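PDB 4ZR1: ceramide very long chain fatty acid hydroxylase SCS7 from Saccharomyces cerevisiae, which hydroxylates sphingolipid-associated very long chain fatty acids, probably at C-2 of the acyl chain of dihydroceramides and phytoceramides, using oxygen and electrons from cytochrome b5. Local coordinates for residues H251-H254 with H255-Y259; H174-H177 with H178-M182. All coordinates share one frame; numbering follows the deposited sequence.

Contact 1 (H251-H254 with H255-Y259); sequences HLEH and HYKNY. With ZN (zinc ion), chain C; ZN (zinc ion), chain D.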
ATOM      1  N   HIS A 251      11.848   0.321  -2.287  1.00 88.04           N
ATOM      2  CA  HIS A 251      10.400   0.368  -2.362  1.00 78.06           C
ATOM      3  C   HIS A 251       9.918   1.084  -3.622  1.00 86.16           C
ATOM      4  O   HIS A 251       8.947   0.667  -4.254  1.00 89.38           O
ATOM      5  CB  HIS A 251       9.816   1.052  -1.135  1.00 67.32           C
ATOM      6  CG  HIS A 251       8.336   1.231  -1.219  1.00 70.15           C
ATOM      7  ND1 HIS A 251       7.461   0.170  -1.207  1.00 66.83           N
ATOM      8  CD2 HIS A 251       7.580   2.341  -1.375  1.00 72.27           C
ATOM      9  CE1 HIS A 251       6.226   0.618  -1.327  1.00 72.30           C
ATOM     10  NE2 HIS A 251       6.271   1.932  -1.428  1.00 81.00           N
ATOM     11  N   LEU A 252      10.594   2.168  -3.979  1.00 83.45           N
ATOM     12  CA  LEU A 252      10.243   2.918  -5.174  1.00 75.69           C
ATOM     13  C   LEU A 252      10.392   2.062  -6.426  1.00 86.23           C
ATOM     14  O   LEU A 252       9.672   2.259  -7.405  1.00 89.32           O
ATOM     15  CB  LEU A 252      11.103   4.175  -5.281  1.00 76.90           C
ATOM     16  CG  LEU A 252      10.433   5.500  -4.908  1.00 73.69           C
ATOM     17  CD1 LEU A 252       9.541   5.366  -3.704  1.00 68.89           C
ATOM     18  CD2 LEU A 252      11.485   6.548  -4.641  1.00 67.14           C
ATOM     19  N   GLU A 253      11.319   1.107  -6.400  1.00 87.43           N
ATOM     20  CA  GLU A 253      11.471   0.214  -7.544  1.00 90.88           C
ATOM     21  C   GLU A 253      10.305  -0.767  -7.613  1.00 91.80           C
ATOM     22  O   GLU A 253       9.969  -1.271  -8.686  1.00 92.47           O
ATOM     23  CB  GLU A 253      12.799  -0.538  -7.490  1.00 89.75           C
ATOM     24  CG  GLU A 253      13.996   0.305  -7.868  1.00 96.91           C
ATOM     25  CD  GLU A 253      15.276  -0.498  -7.892  1.00110.04           C
ATOM     26  OE1 GLU A 253      15.214  -1.735  -7.702  1.00108.83           O
ATOM     27  OE2 GLU A 253      16.346   0.112  -8.099  1.00120.25           O
ATOM     28  N   HIS A 254       9.687  -1.037  -6.468  1.00 83.25           N
ATOM     29  CA  HIS A 254       8.478  -1.847  -6.452  1.00 73.29           C
ATOM     30  C   HIS A 254       7.366  -1.134  -7.225  1.00 80.68           C
ATOM     31  O   HIS A 254       6.490  -1.756  -7.820  1.00 75.06           O
ATOM     32  CB  HIS A 254       8.034  -2.128  -5.018  1.00 67.78           C
ATOM     33  CG  HIS A 254       6.641  -2.658  -4.918  1.00 75.92           C
ATOM     34  ND1 HIS A 254       6.344  -3.998  -5.054  1.00 83.01           N
ATOM     35  CD2 HIS A 254       5.461  -2.027  -4.720  1.00 79.98           C
ATOM     36  CE1 HIS A 254       5.039  -4.169  -4.937  1.00 86.55           C
ATOM     37  NE2 HIS A 254       4.481  -2.988  -4.732  1.00 85.89           N
ATOM     38  N   HIS A 255       7.424   0.189  -7.202  1.00 85.52           N
ATOM     39  CA  HIS A 255       6.472   1.029  -7.901  1.00 68.14           C
ATOM     40  C   HIS A 255       6.841   1.231  -9.378  1.00 77.47           C
ATOM     41  O   HIS A 255       6.025   1.001 -10.264  1.00 79.15           O
ATOM     42  CB  HIS A 255       6.373   2.385  -7.196  1.00 67.01           C
ATOM     43  CG  HIS A 255       5.521   2.366  -5.965  1.00 72.48           C
ATOM     44  ND1 HIS A 255       4.145   2.325  -6.012  1.00 74.60           N
ATOM     45  CD2 HIS A 255       5.851   2.385  -4.652  1.00 77.98           C
ATOM     46  CE1 HIS A 255       3.663   2.313  -4.782  1.00 69.47           C
ATOM     47  NE2 HIS A 255       4.677   2.349  -3.938  1.00 69.91           N
ATOM     48  N   TYR A 256       8.072   1.656  -9.640  1.00 89.99           N
ATOM     49  CA  TYR A 256       8.440   2.112 -10.974  1.00 87.90           C
ATOM     50  C   TYR A 256       9.355   1.164 -11.749  1.00 99.10           C
ATOM     51  O   TYR A 256      10.018   1.586 -12.694  1.00110.71           O
ATOM     52  CB  TYR A 256       9.118   3.478 -10.882  1.00 86.67           C
ATOM     53  CG  TYR A 256       8.337   4.507 -10.106  1.00 90.15           C
ATOM     54  CD1 TYR A 256       7.344   5.269 -10.717  1.00 93.73           C
ATOM     55  CD2 TYR A 256       8.598   4.727  -8.762  1.00 84.61           C
ATOM     56  CE1 TYR A 256       6.631   6.217 -10.000  1.00 93.72           C
ATOM     57  CE2 TYR A 256       7.897   5.664  -8.044  1.00 89.36           C
ATOM     58  CZ  TYR A 256       6.916   6.407  -8.662  1.00 92.67           C
ATOM     59  OH  TYR A 256       6.231   7.340  -7.927  1.00 93.42           O
ATOM     60  N   LYS A 257       9.393  -0.107 -11.367  1.00 96.66           N
ATOM     61  CA  LYS A 257      10.234  -1.072 -12.072  1.00 96.32           C
ATOM     62  C   LYS A 257       9.636  -2.480 -12.086  1.00 94.74           C
ATOM     63  O   LYS A 257       9.496  -3.095 -13.151  1.00 91.95           O
ATOM     64  CB  LYS A 257      11.626  -1.107 -11.444  1.00101.92           C
ATOM     65  CG  LYS A 257      12.587  -2.074 -12.105  1.00106.12           C
ATOM     66  CD  LYS A 257      13.980  -1.913 -11.524  1.00105.12           C
ATOM     67  CE  LYS A 257      14.993  -2.813 -12.208  1.00106.03           C
ATOM     68  NZ  LYS A 257      16.349  -2.603 -11.626  1.00109.50           N
ATOM     69  N   ASN A 258       9.281  -2.983 -10.905  1.00 86.35           N
ATOM     70  CA  ASN A 258       8.736  -4.332 -10.777  1.00 91.66           C
ATOM     71  C   ASN A 258       7.859  -4.471  -9.531  1.00 94.62           C
ATOM     72  O   ASN A 258       8.357  -4.371  -8.408  1.00102.29           O
ATOM     73  CB  ASN A 258       9.881  -5.358 -10.735  1.00 94.48           C
ATOM     74  CG  ASN A 258       9.415  -6.782 -11.017  1.00 90.53           C
ATOM     75  OD1 ASN A 258       8.363  -7.213 -10.544  1.00 89.51           O
ATOM     76  ND2 ASN A 258      10.203  -7.515 -11.799  1.00 91.74           N
ATOM     77  N   TYR A 259       6.562  -4.706  -9.732  1.00 83.80           N
ATOM     78  CA  TYR A 259       5.636  -4.910  -8.619  1.00 82.01           C
ATOM     79  C   TYR A 259       5.298  -6.391  -8.433  1.00 88.10           C
ATOM     80  O   TYR A 259       4.307  -6.735  -7.785  1.00 86.73           O
ATOM     81  CB  TYR A 259       4.350  -4.085  -8.813  1.00 82.37           C
ATOM     82  CG  TYR A 259       3.511  -4.424 -10.037  1.00 74.53           C
ATOM     83  CD1 TYR A 259       3.804  -3.880 -11.281  1.00 76.49           C
ATOM     84  CD2 TYR A 259       2.401  -5.254  -9.935  1.00 81.70           C
ATOM     85  CE1 TYR A 259       3.038  -4.180 -12.395  1.00 76.11           C
ATOM     86  CE2 TYR A 259       1.620  -5.551 -11.039  1.00 78.88           C
ATOM     87  CZ  TYR A 259       1.946  -5.014 -12.265  1.00 79.34           C
ATOM     88  OH  TYR A 259       1.173  -5.317 -13.362  1.00 84.98           O
TER
HETATM   89 ZN    ZN C 401       4.300   2.784  -1.980  1.00 81.14          ZN
HETATM   90 ZN    ZN D 402       2.462  -2.780  -4.021  1.00 84.51          ZN
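Y256 N bonds back to L252 O at 2.8 Å in the last turn of helix 242-256, and the chain then leaves the helix with N258 N bonded to E253 O at 2.9 Å. H251 and H255, one turn apart, share a zinc ion (chain C), bound by H251 NE2 at 2.2 Å and H255 NE2 at 2.0 Å. The edge of H255 is turned toward the face of H251 in an offset edge-to-face pair, planes at 86°. H254 holds CG anti to its backbone N (chi1 166°), carrying NE2 to the other zinc ion (chain D). Its edge is turned toward the H255 face, and ND1 is hydrogen-bonded to L261. Y259 CB lies over one face of H254, 4.2 Å from the ring centroid, a CH-pi contact. Y256 runs beside L252, CE2 4.0 Å from L252 CG. An alanine here has no ring, so L252 would probably lose its neighbour and a gap open toward the loop at P181. E253 salt-bridges K249; K257 NZ, 4.2 Å from E253 OE1, is too far for one and bonds to K30. The HxxHH spacing is that of a histidine box, feeding both ions of the dimetal centre.

Contact 2 (H174-H177 with H178-M182); sequences HGCH and HYLPM. With ZN (zinc ion), chain D; ZN (zinc ion), chain C; BOG (octyl beta-D-glucopyranoside), chain E.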
ATOM      1  N   HIS A 174      -5.127  -1.081  -2.531  1.00 65.12           N
ATOM      2  CA  HIS A 174      -3.742  -0.875  -2.931  1.00 65.78           C
ATOM      3  C   HIS A 174      -3.568  -0.378  -4.377  1.00 69.46           C
ATOM      4  O   HIS A 174      -2.612   0.336  -4.680  1.00 70.04           O
ATOM      5  CB  HIS A 174      -2.964  -2.174  -2.745  1.00 59.61           C
ATOM      6  CG  HIS A 174      -1.483  -1.989  -2.731  1.00 64.63           C
ATOM      7  ND1 HIS A 174      -0.843  -1.206  -1.791  1.00 71.55           N
ATOM      8  CD2 HIS A 174      -0.516  -2.473  -3.544  1.00 62.77           C
ATOM      9  CE1 HIS A 174       0.456  -1.227  -2.024  1.00 74.91           C
ATOM     10  NE2 HIS A 174       0.682  -1.990  -3.080  1.00 74.74           N
ATOM     11  N   GLY A 175      -4.483  -0.756  -5.264  1.00 65.91           N
ATOM     12  CA  GLY A 175      -4.395  -0.365  -6.660  1.00 68.01           C
ATOM     13  C   GLY A 175      -4.259   1.136  -6.852  1.00 75.41           C
ATOM     14  O   GLY A 175      -3.420   1.595  -7.628  1.00 82.00           O
ATOM     15  N   CYS A 176      -5.080   1.899  -6.134  1.00 67.77           N
ATOM     16  CA  CYS A 176      -5.065   3.357  -6.225  1.00 63.80           C
ATOM     17  C   CYS A 176      -3.681   3.918  -5.904  1.00 66.30           C
ATOM     18  O   CYS A 176      -3.201   4.871  -6.525  1.00 71.78           O
ATOM     19  CB  CYS A 176      -6.102   3.959  -5.275  1.00 63.39           C
ATOM     20  SG  CYS A 176      -6.290   5.741  -5.441  1.00 76.97           S
ATOM     21  N   HIS A 177      -3.031   3.312  -4.928  1.00 62.81           N
ATOM     22  CA  HIS A 177      -1.738   3.795  -4.510  1.00 62.20           C
ATOM     23  C   HIS A 177      -0.693   3.569  -5.620  1.00 68.23           C
ATOM     24  O   HIS A 177       0.188   4.401  -5.835  1.00 75.24           O
ATOM     25  CB  HIS A 177      -1.325   3.122  -3.202  1.00 61.88           C
ATOM     26  CG  HIS A 177       0.061   3.472  -2.771  1.00 65.15           C
ATOM     27  ND1 HIS A 177       0.454   4.769  -2.526  1.00 73.99           N
ATOM     28  CD2 HIS A 177       1.158   2.703  -2.587  1.00 57.76           C
ATOM     29  CE1 HIS A 177       1.730   4.782  -2.191  1.00 68.18           C
ATOM     30  NE2 HIS A 177       2.179   3.542  -2.220  1.00 75.54           N
ATOM     31  N   HIS A 178      -0.804   2.455  -6.337  1.00 69.75           N
ATOM     32  CA  HIS A 178       0.064   2.209  -7.486  1.00 70.95           C
ATOM     33  C   HIS A 178      -0.320   3.103  -8.654  1.00 80.39           C
ATOM     34  O   HIS A 178       0.527   3.561  -9.415  1.00 82.07           O
ATOM     35  CB  HIS A 178       0.003   0.744  -7.906  1.00 73.57           C
ATOM     36  CG  HIS A 178       0.997  -0.123  -7.200  1.00 80.03           C
ATOM     37  ND1 HIS A 178       2.148  -0.583  -7.803  1.00 83.84           N
ATOM     38  CD2 HIS A 178       1.021  -0.600  -5.931  1.00 74.21           C
ATOM     39  CE1 HIS A 178       2.832  -1.313  -6.941  1.00 79.37           C
ATOM     40  NE2 HIS A 178       2.174  -1.333  -5.798  1.00 82.80           N
ATOM     41  N   TYR A 179      -1.614   3.346  -8.791  1.00 81.47           N
ATOM     42  CA  TYR A 179      -2.100   4.236  -9.817  1.00 76.05           C
ATOM     43  C   TYR A 179      -1.617   5.656  -9.526  1.00 79.31           C
ATOM     44  O   TYR A 179      -1.178   6.357 -10.441  1.00 83.38           O
ATOM     45  CB  TYR A 179      -3.627   4.154  -9.897  1.00 76.53           C
ATOM     46  CG  TYR A 179      -4.243   4.851 -11.086  1.00 76.33           C
ATOM     47  CD1 TYR A 179      -3.926   4.470 -12.386  1.00 85.37           C
ATOM     48  CD2 TYR A 179      -5.182   5.860 -10.910  1.00 74.84           C
ATOM     49  CE1 TYR A 179      -4.504   5.101 -13.480  1.00 82.76           C
ATOM     50  CE2 TYR A 179      -5.766   6.500 -11.996  1.00 79.01           C
ATOM     51  CZ  TYR A 179      -5.424   6.119 -13.277  1.00 82.15           C
ATOM     52  OH  TYR A 179      -6.009   6.763 -14.350  1.00 92.11           O
ATOM     53  N   LEU A 180      -1.666   6.073  -8.257  1.00 76.20           N
ATOM     54  CA  LEU A 180      -1.228   7.424  -7.893  1.00 75.10           C
ATOM     55  C   LEU A 180      -0.296   7.510  -6.675  1.00 85.47           C
ATOM     56  O   LEU A 180      -0.680   8.034  -5.626  1.00 94.92           O
ATOM     57  CB  LEU A 180      -2.440   8.317  -7.658  1.00 72.10           C
ATOM     58  CG  LEU A 180      -3.356   8.532  -8.870  1.00 73.62           C
ATOM     59  CD1 LEU A 180      -4.790   8.196  -8.514  1.00 63.29           C
ATOM     60  CD2 LEU A 180      -3.240   9.958  -9.371  1.00 97.92           C
ATOM     61  N   PRO A 181       0.957   7.053  -6.844  1.00 78.90           N
ATOM     62  CA  PRO A 181       2.026   6.949  -5.837  1.00 75.34           C
ATOM     63  C   PRO A 181       2.264   8.228  -5.025  1.00 76.78           C
ATOM     64  O   PRO A 181       2.451   8.172  -3.806  1.00 79.48           O
ATOM     65  CB  PRO A 181       3.262   6.635  -6.681  1.00 77.12           C
ATOM     66  CG  PRO A 181       2.747   6.105  -7.956  1.00 79.48           C
ATOM     67  CD  PRO A 181       1.463   6.794  -8.203  1.00 76.74           C
ATOM     68  N   MET A 182       2.252   9.373  -5.698  1.00 76.49           N
ATOM     69  CA  MET A 182       2.539  10.645  -5.048  1.00 66.70           C
ATOM     70  C   MET A 182       1.304  11.409  -4.592  1.00 64.42           C
ATOM     71  O   MET A 182       1.397  12.599  -4.314  1.00 76.28           O
ATOM     72  CB  MET A 182       3.362  11.536  -5.976  1.00 70.44           C
ATOM     73  CG  MET A 182       4.783  11.064  -6.108  1.00 73.59           C
ATOM     74  SD  MET A 182       5.557  10.972  -4.481  1.00 88.84           S
ATOM     75  CE  MET A 182       6.390   9.389  -4.653  1.00101.66           C
TER
HETATM   76 ZN    ZN D 402       2.462  -2.780  -4.021  1.00 84.51          ZN
HETATM   77 ZN    ZN C 401       4.300   2.784  -1.980  1.00 81.14          ZN
HETATM   78  C1  BOG E 403      -5.879   2.985   0.416  1.00 99.27           C
HETATM   79  O1  BOG E 403      -6.698   4.133   0.463  1.00111.22           O
HETATM   80  C2  BOG E 403      -4.476   3.409   0.055  1.00 92.87           C
HETATM   81  O2  BOG E 403      -4.504   3.866  -1.277  1.00 94.70           O
HETATM   82  C3  BOG E 403      -3.537   2.225   0.105  1.00 86.38           C
HETATM   83  O3  BOG E 403      -2.184   2.604  -0.009  1.00 71.65           O
HETATM   84  C4  BOG E 403      -3.730   1.418   1.353  1.00 90.54           C
HETATM   85  O4  BOG E 403      -3.003   0.224   1.193  1.00102.93           O
HETATM   86  C5  BOG E 403      -5.191   1.098   1.519  1.00 96.87           C
HETATM   87  O5  BOG E 403      -5.902   2.310   1.654  1.00100.44           O
HETATM   88  C6  BOG E 403      -5.320   0.197   2.738  1.00100.38           C
HETATM   89  O6  BOG E 403      -6.563   0.337   3.388  1.00100.96           O
HETATM   90  C1' BOG E 403      -7.939   4.005  -0.202  1.00103.99           C
HETATM   91  C2' BOG E 403      -8.737   5.290  -0.116  1.00 91.02           C
HETATM   92  C3' BOG E 403     -10.210   4.949  -0.234  1.00 90.45           C
HETATM   93  C4' BOG E 403     -11.002   5.436   0.965  1.00 89.65           C
HETATM   94  C5' BOG E 403     -12.121   4.462   1.289  1.00 82.50           C
HETATM   95  C6' BOG E 403     -13.145   5.131   2.174  1.00 81.12           C
HETATM   96  C7' BOG E 403     -14.165   4.120   2.645  1.00 88.41           C
HETATM   97  C8' BOG E 403     -15.154   3.851   1.534  1.00 92.06           C
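H174 and H178 meet at a zinc ion (chain D), one turn apart at the end of helix 164-179. H174 NE2 binds the metal at 2.2 Å and H178 NE2 at 2.3 Å. The two rings are set obliquely, with planes at 65° and centroids 4.8 Å apart. H174 CG is anti to the backbone N (chi1 -163°), whereas H178 is rotated to chi1 -89°; these different first torsions bring the two rings together on one ion. H174 also stacks on F154. H177 uses the same anti setting as H174, but its place on the helix sends NE2 to the second zinc ion (chain C), 2.3 Å away. The sequence HGCHH is a histidine box, and its HxxHH spacing lets one helix end supply ligands to both metals. H150, H155 and H254 complete the five histidines round the chain D ion. The sugar of a bound octyl glucoside lies beside this helix. Its O3 is 3.3 Å from H177 CB, and its O4 lies at the edge of the H174 ring, near its plane. Backbone bonds hold the turn: H178 N to H174 O, Y179 N to G175 O, and L180 N to C176 O at 2.6 Å. L180 leaves the helical conformation, and P181, with no N-H to give, sets its ring against H177 O. L180 CD1 reaches back to C176 SG.

Overall arrangement
Contacts 1 and 2 are both buried and together supply six histidines to the dimetal centre. Their shares are reciprocal. Contact 1 gives two ligands to the chain C zinc ion and one to the chain D ion; contact 2 does the reverse. The ends of helices 242-256 and 164-179 come together at the metals. H254 and H178 meet on one ion, H255 and H177 on the other. Beyond the metals, Y256 packs on P181 and Y259 on H178. Contact 1 has edge-to-face histidine pairs and a CH-pi contact; in contact 2 the H174 and H178 rings are oblique. Contact 2 lies nearer the chain centre and has a detergent sugar beside its histidines.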